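Local coordinates for protein HMG-CoA Lyase (PDB 1YDO) that is named as an HMG-CoA lyase and belongs to the HMGL-like family, built on a TIM-barrel fold, here as an assembly of two subunits, at residues T252-Y257 / L288-L293; I9-P14 / D231-G236; I95-V100 / N135-A140. All blocks are in the same frame, centred on the assembly; numbering follows the deposited sequence.

Interaction 1. Residues T252-Y257 / L288-L293; sequences TEDIVY and LPSRNL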
ATOM      1  N   THR A 252      -3.025  10.666   2.810  1.00 31.89           N
ATOM      2  CA  THR A 252      -2.340  11.770   2.153  1.00 31.09           C
ATOM      3  C   THR A 252      -0.837  11.754   2.367  1.00 30.39           C
ATOM      4  O   THR A 252      -0.088  11.915   1.420  1.00 31.38           O
ATOM      5  CB  THR A 252      -2.861  13.122   2.644  1.00 31.65           C
ATOM      6  OG1 THR A 252      -4.266  13.213   2.383  1.00 32.39           O
ATOM      7  CG2 THR A 252      -2.142  14.254   1.933  1.00 29.99           C
ATOM      8  N   GLU A 253      -0.389  11.588   3.604  1.00 29.84           N
ATOM      9  CA  GLU A 253       1.035  11.586   3.865  1.00 30.27           C
ATOM     10  C   GLU A 253       1.733  10.445   3.147  1.00 31.40           C
ATOM     11  O   GLU A 253       2.847  10.609   2.660  1.00 32.98           O
ATOM     12  CB  GLU A 253       1.318  11.528   5.364  1.00 30.82           C
ATOM     13  CG  GLU A 253       0.622  10.399   6.098  1.00 33.84           C
ATOM     14  CD  GLU A 253      -0.821  10.707   6.423  1.00 33.30           C
ATOM     15  OE1 GLU A 253      -1.326  10.204   7.453  1.00 33.16           O
ATOM     16  OE2 GLU A 253      -1.454  11.459   5.658  1.00 37.18           O
ATOM     17  N   ASP A 254       1.093   9.287   3.063  1.00 31.27           N
ATOM     18  CA  ASP A 254       1.707   8.159   2.366  1.00 30.61           C
ATOM     19  C   ASP A 254       1.884   8.509   0.896  1.00 28.59           C
ATOM     20  O   ASP A 254       2.863   8.130   0.262  1.00 25.79           O
ATOM     21  CB  ASP A 254       0.821   6.921   2.494  1.00 34.99           C
ATOM     22  CG  ASP A 254       0.770   6.389   3.903  1.00 38.85           C
ATOM     23  OD1 ASP A 254      -0.170   5.627   4.223  1.00 40.48           O
ATOM     24  OD2 ASP A 254       1.682   6.729   4.693  1.00 42.14           O
ATOM     25  N   ILE A 255       0.908   9.232   0.369  1.00 26.85           N
ATOM     26  CA  ILE A 255       0.939   9.641  -1.013  1.00 26.01           C
ATOM     27  C   ILE A 255       2.028  10.675  -1.207  1.00 26.69           C
ATOM     28  O   ILE A 255       2.805  10.590  -2.149  1.00 27.28           O
ATOM     29  CB  ILE A 255      -0.393  10.242  -1.438  1.00 23.47           C
ATOM     30  CG1 ILE A 255      -1.467   9.174  -1.352  1.00 21.76           C
ATOM     31  CG2 ILE A 255      -0.283  10.810  -2.825  1.00 21.83           C
ATOM     32  CD1 ILE A 255      -2.801   9.656  -1.774  1.00 22.83           C
ATOM     33  N   VAL A 256       2.078  11.650  -0.313  1.00 27.55           N
ATOM     34  CA  VAL A 256       3.069  12.710  -0.397  1.00 28.36           C
ATOM     35  C   VAL A 256       4.461  12.131  -0.237  1.00 29.74           C
ATOM     36  O   VAL A 256       5.385  12.532  -0.939  1.00 31.33           O
ATOM     37  CB  VAL A 256       2.862  13.770   0.700  1.00 28.64           C
ATOM     38  CG1 VAL A 256       3.986  14.773   0.664  1.00 28.84           C
ATOM     39  CG2 VAL A 256       1.531  14.466   0.499  1.00 29.19           C
ATOM     40  N   TYR A 257       4.618  11.184   0.678  1.00 29.21           N
ATOM     41  CA  TYR A 257       5.924  10.601   0.901  1.00 30.73           C
ATOM     42  C   TYR A 257       6.455   9.889  -0.322  1.00 31.65           C
ATOM     43  O   TYR A 257       7.511  10.232  -0.848  1.00 32.05           O
ATOM     44  CB  TYR A 257       5.889   9.622   2.072  1.00 33.50           C
ATOM     45  CG  TYR A 257       7.144   8.767   2.199  1.00 32.73           C
ATOM     46  CD1 TYR A 257       7.250   7.538   1.546  1.00 34.33           C
ATOM     47  CD2 TYR A 257       8.230   9.206   2.944  1.00 33.22           C
ATOM     48  CE1 TYR A 257       8.420   6.766   1.630  1.00 35.81           C
ATOM     49  CE2 TYR A 257       9.402   8.446   3.040  1.00 34.48           C
ATOM     50  CZ  TYR A 257       9.492   7.229   2.379  1.00 34.78           C
ATOM     51  OH  TYR A 257      10.646   6.479   2.461  1.00 35.28           O
ATOM     52  N   LEU A 288      -5.133   5.607  13.160  1.00 37.93           N
ATOM     53  CA  LEU A 288      -5.424   5.731  11.741  1.00 34.25           C
ATOM     54  C   LEU A 288      -4.544   4.779  10.963  1.00 33.16           C
ATOM     55  O   LEU A 288      -3.410   4.501  11.352  1.00 31.79           O
ATOM     56  CB  LEU A 288      -5.173   7.150  11.275  1.00 34.38           C
ATOM     57  CG  LEU A 288      -6.336   8.144  11.426  1.00 35.44           C
ATOM     58  CD1 LEU A 288      -7.338   7.693  12.478  1.00 33.39           C
ATOM     59  CD2 LEU A 288      -5.753   9.505  11.773  1.00 33.66           C
ATOM     60  N   PRO A 289      -5.051   4.282   9.830  1.00 32.82           N
ATOM     61  CA  PRO A 289      -4.331   3.342   8.964  1.00 33.45           C
ATOM     62  C   PRO A 289      -3.009   3.817   8.345  1.00 33.40           C
ATOM     63  O   PRO A 289      -2.200   2.999   7.893  1.00 32.83           O
ATOM     64  CB  PRO A 289      -5.373   3.003   7.900  1.00 33.74           C
ATOM     65  CG  PRO A 289      -6.206   4.245   7.831  1.00 32.09           C
ATOM     66  CD  PRO A 289      -6.384   4.578   9.279  1.00 31.95           C
ATOM     67  N   SER A 290      -2.791   5.129   8.345  1.00 32.16           N
ATOM     68  CA  SER A 290      -1.592   5.712   7.756  1.00 31.29           C
ATOM     69  C   SER A 290      -0.305   5.031   8.197  1.00 31.39           C
ATOM     70  O   SER A 290      -0.057   4.891   9.381  1.00 30.63           O
ATOM     71  CB  SER A 290      -1.512   7.195   8.092  1.00 31.12           C
ATOM     72  OG  SER A 290      -0.285   7.714   7.620  1.00 30.54           O
ATOM     73  N   ARG A 291       0.512   4.623   7.231  1.00 31.57           N
ATOM     74  CA  ARG A 291       1.766   3.965   7.526  1.00 32.87           C
ATOM     75  C   ARG A 291       2.802   4.965   8.007  1.00 33.64           C
ATOM     76  O   ARG A 291       3.467   4.723   9.007  1.00 34.50           O
ATOM     77  CB  ARG A 291       2.322   3.256   6.298  1.00 33.71           C
ATOM     78  CG  ARG A 291       1.426   2.200   5.698  1.00 35.78           C
ATOM     79  CD  ARG A 291       1.137   1.068   6.656  1.00 38.26           C
ATOM     80  NE  ARG A 291       0.479  -0.025   5.956  1.00 41.71           N
ATOM     81  CZ  ARG A 291      -0.056  -1.081   6.555  1.00 44.39           C
ATOM     82  NH1 ARG A 291      -0.014  -1.184   7.881  1.00 44.72           N
ATOM     83  NH2 ARG A 291      -0.629  -2.035   5.828  1.00 44.56           N
ATOM     84  N   ASN A 292       2.961   6.083   7.305  1.00 33.79           N
ATOM     85  CA  ASN A 292       3.956   7.063   7.739  1.00 34.62           C
ATOM     86  C   ASN A 292       3.605   7.706   9.066  1.00 35.35           C
ATOM     87  O   ASN A 292       4.485   8.155   9.796  1.00 33.59           O
ATOM     88  CB  ASN A 292       4.178   8.146   6.689  1.00 33.73           C
ATOM     89  CG  ASN A 292       5.097   7.683   5.566  1.00 34.87           C
ATOM     90  OD1 ASN A 292       4.656   7.022   4.627  1.00 33.59           O
ATOM     91  ND2 ASN A 292       6.389   8.006   5.674  1.00 33.49           N
ATOM     92  N   LEU A 293       2.321   7.759   9.386  1.00 36.96           N
ATOM     93  CA  LEU A 293       1.948   8.337  10.652  1.00 39.10           C
ATOM     94  C   LEU A 293       2.535   7.457  11.744  1.00 41.03           C
ATOM     95  O   LEU A 293       3.050   7.961  12.739  1.00 42.03           O
ATOM     96  CB  LEU A 293       0.433   8.406  10.800  1.00 38.90           C
ATOM     97  CG  LEU A 293      -0.059   8.953  12.146  1.00 38.61           C
ATOM     98  CD1 LEU A 293       0.418  10.388  12.350  1.00 38.94           C
ATOM     99  CD2 LEU A 293      -1.577   8.910  12.189  1.00 39.89           C
TER
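The carboxylate of Asp254 faces the first turn of the helix starting at Arg291 and grips two successive backbone amides with its two oxygens. Arg291 N donates to Asp254 OD1 at 3.2 Å, and Asn292 N donates to Asp254 OD2 at 3.0 Å. Both bonds are nearly straight, and each oxygen uses its syn lone pair, the side turned to its twin; this pairwise grip fixes the rotation of the carboxylate. Asp254 CG lies beside its own backbone N (chi1 -69°), which swings the carboxylate toward the amides of Arg291 and Asn292. Ser290 is the N-cap of this helix, its OG accepting from Leu293 N at 3.1 Å. The same hydroxyl donates to Glu253 OE1 at 2.7 Å, meeting it from above the carboxylate plane, while Glu253 OE2 takes Gly235 N. The positive end of helix 291-296 would probably favour the charged form of Asp254. Further along, the amide of Asn292 lies over one face of the Tyr257 ring, their planes 43° apart and the side chains crossing at about a right angle. Arg291 leads away to the second subunit, its NH2 weakly hydrogen-bonded to Pro289 O of that chain.

Interaction 2. Residues I9-P14 / D231-G236; sequences IKEVGP and DGSAGG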
ATOM      1  N   ILE A   9      -1.856  17.204  -5.270  1.00 31.22           N
ATOM      2  CA  ILE A   9      -2.677  16.325  -4.454  1.00 30.36           C
ATOM      3  C   ILE A   9      -3.724  17.139  -3.701  1.00 30.45           C
ATOM      4  O   ILE A   9      -3.416  18.176  -3.115  1.00 30.07           O
ATOM      5  CB  ILE A   9      -1.856  15.563  -3.403  1.00 31.05           C
ATOM      6  CG1 ILE A   9      -1.395  16.517  -2.335  1.00 31.19           C
ATOM      7  CG2 ILE A   9      -0.653  14.879  -4.033  1.00 28.15           C
ATOM      8  CD1 ILE A   9      -1.118  15.824  -1.059  1.00 35.33           C
ATOM      9  N   LYS A  10      -4.961  16.648  -3.692  1.00 31.41           N
ATOM     10  CA  LYS A  10      -6.056  17.333  -3.016  1.00 29.65           C
ATOM     11  C   LYS A  10      -6.512  16.635  -1.732  1.00 28.26           C
ATOM     12  O   LYS A  10      -6.818  15.451  -1.736  1.00 28.80           O
ATOM     13  CB  LYS A  10      -7.220  17.479  -3.997  1.00 30.70           C
ATOM     14  CG  LYS A  10      -6.794  18.177  -5.284  1.00 31.87           C
ATOM     15  CD  LYS A  10      -7.977  18.674  -6.095  1.00 33.24           C
ATOM     16  CE  LYS A  10      -7.512  19.538  -7.252  1.00 33.13           C
ATOM     17  NZ  LYS A  10      -8.670  20.036  -8.040  1.00 37.06           N
ATOM     18  N   GLU A  11      -6.548  17.383  -0.638  1.00 27.65           N
ATOM     19  CA  GLU A  11      -6.972  16.850   0.649  1.00 28.15           C
ATOM     20  C   GLU A  11      -8.494  16.832   0.760  1.00 27.97           C
ATOM     21  O   GLU A  11      -9.141  17.842   0.491  1.00 27.86           O
ATOM     22  CB  GLU A  11      -6.406  17.712   1.779  1.00 29.09           C
ATOM     23  CG  GLU A  11      -6.873  17.283   3.153  1.00 30.80           C
ATOM     24  CD  GLU A  11      -6.396  15.884   3.520  1.00 33.16           C
ATOM     25  OE1 GLU A  11      -7.142  15.171   4.224  1.00 32.67           O
ATOM     26  OE2 GLU A  11      -5.272  15.501   3.120  1.00 31.98           O
ATOM     27  N   VAL A  12      -9.069  15.692   1.144  1.00 28.22           N
ATOM     28  CA  VAL A  12     -10.525  15.591   1.311  1.00 27.48           C
ATOM     29  C   VAL A  12     -10.868  14.981   2.664  1.00 28.52           C
ATOM     30  O   VAL A  12     -11.989  14.516   2.878  1.00 30.33           O
ATOM     31  CB  VAL A  12     -11.204  14.728   0.211  1.00 27.10           C
ATOM     32  CG1 VAL A  12     -11.038  15.386  -1.134  1.00 25.13           C
ATOM     33  CG2 VAL A  12     -10.626  13.321   0.200  1.00 25.05           C
ATOM     34  N   GLY A  13      -9.898  14.998   3.573  1.00 27.61           N
ATOM     35  CA  GLY A  13     -10.104  14.428   4.888  1.00 28.22           C
ATOM     36  C   GLY A  13     -11.198  15.079   5.708  1.00 29.14           C
ATOM     37  O   GLY A  13     -12.101  14.400   6.232  1.00 27.10           O
ATOM     38  N   PRO A  14     -11.149  16.410   5.845  1.00 30.99           N
ATOM     39  CA  PRO A  14     -12.178  17.097   6.628  1.00 31.89           C
ATOM     40  C   PRO A  14     -13.582  16.838   6.109  1.00 33.53           C
ATOM     41  O   PRO A  14     -14.563  17.130   6.780  1.00 36.13           O
ATOM     42  CB  PRO A  14     -11.770  18.561   6.528  1.00 30.38           C
ATOM     43  CG  PRO A  14     -11.057  18.634   5.235  1.00 31.97           C
ATOM     44  CD  PRO A  14     -10.230  17.373   5.220  1.00 30.01           C
ATOM     45  N   ASP A 231      -6.396  12.642  -5.095  1.00 29.31           N
ATOM     46  CA  ASP A 231      -7.107  12.987  -3.877  1.00 28.15           C
ATOM     47  C   ASP A 231      -6.602  12.133  -2.747  1.00 28.02           C
ATOM     48  O   ASP A 231      -6.300  10.958  -2.946  1.00 29.60           O
ATOM     49  CB  ASP A 231      -8.595  12.746  -4.068  1.00 28.10           C
ATOM     50  CG  ASP A 231      -9.227  13.760  -4.992  1.00 28.78           C
ATOM     51  OD1 ASP A 231     -10.409  13.575  -5.349  1.00 27.80           O
ATOM     52  OD2 ASP A 231      -8.542  14.743  -5.347  1.00 30.06           O
ATOM     53  N   GLY A 232      -6.523  12.723  -1.562  1.00 28.02           N
ATOM     54  CA  GLY A 232      -6.050  11.991  -0.401  1.00 29.82           C
ATOM     55  C   GLY A 232      -6.743  12.404   0.885  1.00 29.67           C
ATOM     56  O   GLY A 232      -7.431  13.415   0.925  1.00 28.70           O
ATOM     57  N   SER A 233      -6.565  11.620   1.940  1.00 30.35           N
ATOM     58  CA  SER A 233      -7.171  11.928   3.224  1.00 31.56           C
ATOM     59  C   SER A 233      -6.108  11.878   4.326  1.00 32.04           C
ATOM     60  O   SER A 233      -5.496  10.843   4.550  1.00 32.86           O
ATOM     61  CB  SER A 233      -8.280  10.928   3.521  1.00 30.92           C
ATOM     62  OG  SER A 233      -8.810  11.171   4.809  1.00 33.35           O
ATOM     63  N   ALA A 234      -5.877  12.992   5.008  1.00 32.60           N
ATOM     64  CA  ALA A 234      -4.864  13.003   6.053  1.00 34.34           C
ATOM     65  C   ALA A 234      -5.069  11.847   7.044  1.00 35.98           C
ATOM     66  O   ALA A 234      -6.162  11.661   7.580  1.00 38.11           O
ATOM     67  CB  ALA A 234      -4.880  14.345   6.788  1.00 32.30           C
ATOM     68  N   GLY A 235      -4.019  11.063   7.275  1.00 35.53           N
ATOM     69  CA  GLY A 235      -4.117   9.946   8.206  1.00 35.81           C
ATOM     70  C   GLY A 235      -4.865   8.719   7.692  1.00 35.34           C
ATOM     71  O   GLY A 235      -4.780   7.630   8.270  1.00 34.36           O
ATOM     72  N   GLY A 236      -5.589   8.885   6.595  1.00 35.21           N
ATOM     73  CA  GLY A 236      -6.343   7.773   6.061  1.00 36.26           C
ATOM     74  C   GLY A 236      -7.744   7.772   6.649  1.00 37.29           C
ATOM     75  O   GLY A 236      -8.462   6.769   6.589  1.00 37.93           O
TER
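Glu11 sets its CG anti to the backbone N (chi1 176°) and then bends at chi2 (64°), a fold that carries the carboxylate over to the loop leaving the neighbouring strand, at Ala234. There Glu11 OE1 accepts from two amides. Ala234 N approaches on the syn lone pair at 2.6 Å in an almost straight bond (171°), whereas Gly13 N, within the same segment as the acid, comes in from above the carboxylate plane at 2.8 Å from Glu11 OE1. Glu11 OE2 is held separately by Thr252 OG1, leaving the buried group little rotational freedom.

The backbones pair as parallel strands: Gly232 N donates to Lys10 O at 2.7 Å, and Val12 N to Gly232 O at 2.8 Å. On the face shared by Lys10 and Asp231, the two side chains run obliquely past each other, and Asp231 OD2 packs against Lys10 CB at 3.3 Å. Their charged ends part company: Lys10 NZ makes a salt bridge with Glu173, and Asp231 OD2 one with Arg139.

Pairing of the first and eighth strands of the barrel is how a TIM barrel closes, and strand 8-11 also bonds through Glu11 to Tyr44 and Glu46 of strand 44-49. Outside the barrel wall, helix 252-261 packs on Ile9, and helix 27-38 covers Glu11, Pro14 and Ala234.

Interaction 3. Residues I95-V100 / N135-A140; sequences INEACV and NLTTRA
Backbone hydrogen bonds between Ala98 and its partners form the centre of this pairing of adjacent parallel strands, in which Glu97 to Val100 lie level with Thr137 to Ala140. Ala98 N donates to Thr137 O at 3.0 Å, and Ala98 O takes Arg139 N, also at 3.0 Å. The ladder is weaker at its ends, where Thr137 N to Asn96 O (3.4 Å) and Val100 N to Arg139 O are both weak bonds. CA-H...O contacts, such as Thr138 CA to Ala98 O at 3.4 Å, fill in between. The strand axes are 25° apart, a modest twist.

Among polar side chains, Glu97 and Thr137 cross at about a right angle. Thr137 OG1 donates to Glu97 OE1 at 2.9 Å, reaching it on the anti side and somewhat out of the carboxylate plane. Glu97 OE2 bonds to Tyr44 OH and also lies 3.3 Å from Arg139 CB, so the acid rests alongside the aliphatic part of the arginine. Arg139, with CG anti to its backbone N (chi1 -176°) and an extended chain, carries its guanidinium past Glu97 to Asp231. Cys99 SG lies near Arg139 CD.

In apolar packing, Val100 CG2 meets Ala140 CB at 3.9 Å and Leu136 CD2 approaches Ala98 CB at 4.3 Å. Leu136 CG and CD1 pack on the carbonyl oxygens of Ile95 and Asn96.

The two strands and helix 117-133 form a beta-alpha-beta crossover, the repeating element of a TIM barrel. That helix packs over Val100 and Thr138, and Thr138 OG1 is bonded to Asn128 on it. Strand 76-80 pairs with the other edge of strand 97-103, while Glu97, Cys99 and Arg139 point to the barrel interior, where Cys99 also touches Tyr44 and Glu46 of strand 44-49.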
ATOM      1  N   ILE A  95     -16.909  29.278   0.065  1.00 46.80           N
ATOM      2  CA  ILE A  95     -16.228  28.234  -0.690  1.00 46.41           C
ATOM      3  C   ILE A  95     -15.768  28.727  -2.047  1.00 45.35           C
ATOM      4  O   ILE A  95     -16.539  29.349  -2.767  1.00 45.80           O
ATOM      5  CB  ILE A  95     -17.129  27.002  -0.893  1.00 46.17           C
ATOM      6  CG1 ILE A  95     -17.141  26.167   0.378  1.00 47.34           C
ATOM      7  CG2 ILE A  95     -16.611  26.143  -2.028  1.00 46.46           C
ATOM      8  CD1 ILE A  95     -17.653  26.912   1.585  1.00 48.07           C
ATOM      9  N   ASN A  96     -14.510  28.447  -2.388  1.00 43.00           N
ATOM     10  CA  ASN A  96     -13.957  28.859  -3.668  1.00 41.46           C
ATOM     11  C   ASN A  96     -14.420  27.901  -4.765  1.00 42.24           C
ATOM     12  O   ASN A  96     -14.796  28.323  -5.858  1.00 41.94           O
ATOM     13  CB  ASN A  96     -12.434  28.852  -3.629  1.00 40.33           C
ATOM     14  CG  ASN A  96     -11.883  29.594  -2.446  1.00 41.29           C
ATOM     15  OD1 ASN A  96     -12.208  30.752  -2.233  1.00 44.01           O
ATOM     16  ND2 ASN A  96     -11.049  28.929  -1.655  1.00 41.62           N
ATOM     17  N   GLU A  97     -14.387  26.602  -4.479  1.00 42.10           N
ATOM     18  CA  GLU A  97     -14.791  25.622  -5.476  1.00 41.90           C
ATOM     19  C   GLU A  97     -15.867  24.667  -4.983  1.00 40.78           C
ATOM     20  O   GLU A  97     -15.819  24.164  -3.866  1.00 40.36           O
ATOM     21  CB  GLU A  97     -13.563  24.831  -5.976  1.00 42.79           C
ATOM     22  CG  GLU A  97     -13.902  23.634  -6.877  1.00 45.34           C
ATOM     23  CD  GLU A  97     -12.735  23.160  -7.735  1.00 46.44           C
ATOM     24  OE1 GLU A  97     -12.369  23.874  -8.700  1.00 48.21           O
ATOM     25  OE2 GLU A  97     -12.191  22.068  -7.453  1.00 47.32           O
ATOM     26  N   ALA A  98     -16.844  24.430  -5.843  1.00 39.15           N
ATOM     27  CA  ALA A  98     -17.932  23.540  -5.519  1.00 38.21           C
ATOM     28  C   ALA A  98     -17.708  22.220  -6.223  1.00 37.20           C
ATOM     29  O   ALA A  98     -17.335  22.196  -7.388  1.00 38.11           O
ATOM     30  CB  ALA A  98     -19.240  24.154  -5.966  1.00 38.47           C
ATOM     31  N   CYS A  99     -17.934  21.114  -5.532  1.00 37.96           N
ATOM     32  CA  CYS A  99     -17.735  19.816  -6.161  1.00 38.79           C
ATOM     33  C   CYS A  99     -19.033  19.058  -6.269  1.00 37.75           C
ATOM     34  O   CYS A  99     -19.560  18.592  -5.264  1.00 38.50           O
ATOM     35  CB  CYS A  99     -16.766  18.975  -5.337  1.00 40.27           C
ATOM     36  SG  CYS A  99     -15.293  19.837  -4.750  1.00 44.46           S
ATOM     37  N   VAL A 100     -19.563  18.928  -7.469  1.00 36.72           N
ATOM     38  CA  VAL A 100     -20.785  18.164  -7.598  1.00 39.14           C
ATOM     39  C   VAL A 100     -20.418  16.680  -7.593  1.00 40.66           C
ATOM     40  O   VAL A 100     -19.235  16.332  -7.618  1.00 41.37           O
ATOM     41  CB  VAL A 100     -21.510  18.496  -8.891  1.00 40.00           C
ATOM     42  CG1 VAL A 100     -22.040  19.916  -8.816  1.00 39.76           C
ATOM     43  CG2 VAL A 100     -20.565  18.316 -10.077  1.00 37.38           C
ATOM     44  N   ASN A 135     -18.976  32.925 -10.259  1.00 59.09           N
ATOM     45  CA  ASN A 135     -17.522  33.045 -10.240  1.00 58.83           C
ATOM     46  C   ASN A 135     -16.921  32.019  -9.303  1.00 58.58           C
ATOM     47  O   ASN A 135     -16.058  32.339  -8.474  1.00 58.85           O
ATOM     48  CB  ASN A 135     -17.082  34.435  -9.788  1.00 59.73           C
ATOM     49  CG  ASN A 135     -17.691  35.531 -10.620  1.00 61.92           C
ATOM     50  OD1 ASN A 135     -17.574  35.530 -11.847  1.00 63.47           O
ATOM     51  ND2 ASN A 135     -18.346  36.481  -9.960  1.00 62.09           N
ATOM     52  N   LEU A 136     -17.387  30.783  -9.434  1.00 57.62           N
ATOM     53  CA  LEU A 136     -16.919  29.679  -8.599  1.00 55.47           C
ATOM     54  C   LEU A 136     -16.423  28.548  -9.484  1.00 54.74           C
ATOM     55  O   LEU A 136     -17.106  28.146 -10.421  1.00 56.03           O
ATOM     56  CB  LEU A 136     -18.075  29.174  -7.741  1.00 54.83           C
ATOM     57  CG  LEU A 136     -17.740  28.887  -6.291  1.00 54.66           C
ATOM     58  CD1 LEU A 136     -17.225  30.165  -5.658  1.00 54.19           C
ATOM     59  CD2 LEU A 136     -18.974  28.390  -5.560  1.00 54.37           C
ATOM     60  N   THR A 137     -15.239  28.030  -9.197  1.00 53.01           N
ATOM     61  CA  THR A 137     -14.713  26.930  -9.996  1.00 51.04           C
ATOM     62  C   THR A 137     -15.427  25.645  -9.619  1.00 47.99           C
ATOM     63  O   THR A 137     -15.691  25.403  -8.447  1.00 47.27           O
ATOM     64  CB  THR A 137     -13.231  26.771  -9.756  1.00 52.47           C
ATOM     65  OG1 THR A 137     -12.997  26.658  -8.349  1.00 54.08           O
ATOM     66  CG2 THR A 137     -12.491  27.989 -10.287  1.00 53.40           C
ATOM     67  N   THR A 138     -15.739  24.820 -10.608  1.00 45.33           N
ATOM     68  CA  THR A 138     -16.444  23.584 -10.327  1.00 43.16           C
ATOM     69  C   THR A 138     -15.608  22.353 -10.588  1.00 41.70           C
ATOM     70  O   THR A 138     -14.699  22.362 -11.418  1.00 40.40           O
ATOM     71  CB  THR A 138     -17.713  23.457 -11.170  1.00 43.72           C
ATOM     72  OG1 THR A 138     -17.355  23.390 -12.560  1.00 46.50           O
ATOM     73  CG2 THR A 138     -18.642  24.640 -10.913  1.00 42.15           C
ATOM     74  N   ARG A 139     -15.959  21.281  -9.886  1.00 40.48           N
ATOM     75  CA  ARG A 139     -15.282  20.005 -10.002  1.00 38.94           C
ATOM     76  C   ARG A 139     -16.318  18.910  -9.825  1.00 38.56           C
ATOM     77  O   ARG A 139     -17.192  19.026  -8.969  1.00 38.45           O
ATOM     78  CB  ARG A 139     -14.233  19.893  -8.910  1.00 37.87           C
ATOM     79  CG  ARG A 139     -13.396  18.659  -8.993  1.00 35.40           C
ATOM     80  CD  ARG A 139     -12.762  18.395  -7.658  1.00 34.37           C
ATOM     81  NE  ARG A 139     -11.670  17.446  -7.767  1.00 35.15           N
ATOM     82  CZ  ARG A 139     -11.128  16.820  -6.737  1.00 35.11           C
ATOM     83  NH1 ARG A 139     -11.595  17.043  -5.515  1.00 34.25           N
ATOM     84  NH2 ARG A 139     -10.111  15.993  -6.940  1.00 34.75           N
ATOM     85  N   ALA A 140     -16.214  17.850 -10.624  1.00 39.22           N
ATOM     86  CA  ALA A 140     -17.154  16.738 -10.554  1.00 39.85           C
ATOM     87  C   ALA A 140     -16.517  15.495  -9.932  1.00 41.15           C
ATOM     88  O   ALA A 140     -15.345  15.189 -10.159  1.00 40.94           O
ATOM     89  CB  ALA A 140     -17.694  16.415 -11.951  1.00 39.62           C
TER

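All three contacts are largely buried, yet their depth and chemistry differ. Interactions 2 and 3 belong to the same parallel sheet: one joins the first and eighth strands of the barrel, 8-11 and 229-232, near the chain's centre, the other a pair of consecutive strands, partly exposed at the Thr137 end. Their centres lie about 17 Å apart, but Arg139 of interaction 3 reaches through the barrel interior to a salt bridge with Asp231 of interaction 2. Interaction 1 stands outside the barrel and lacks strand pairing; acids and helix-start amides dominate it, and the second subunit adjoins it. It touches interaction 2 through Thr252, which meets Glu11 and Ser233, whereas interaction 3 lies across the chain's centre.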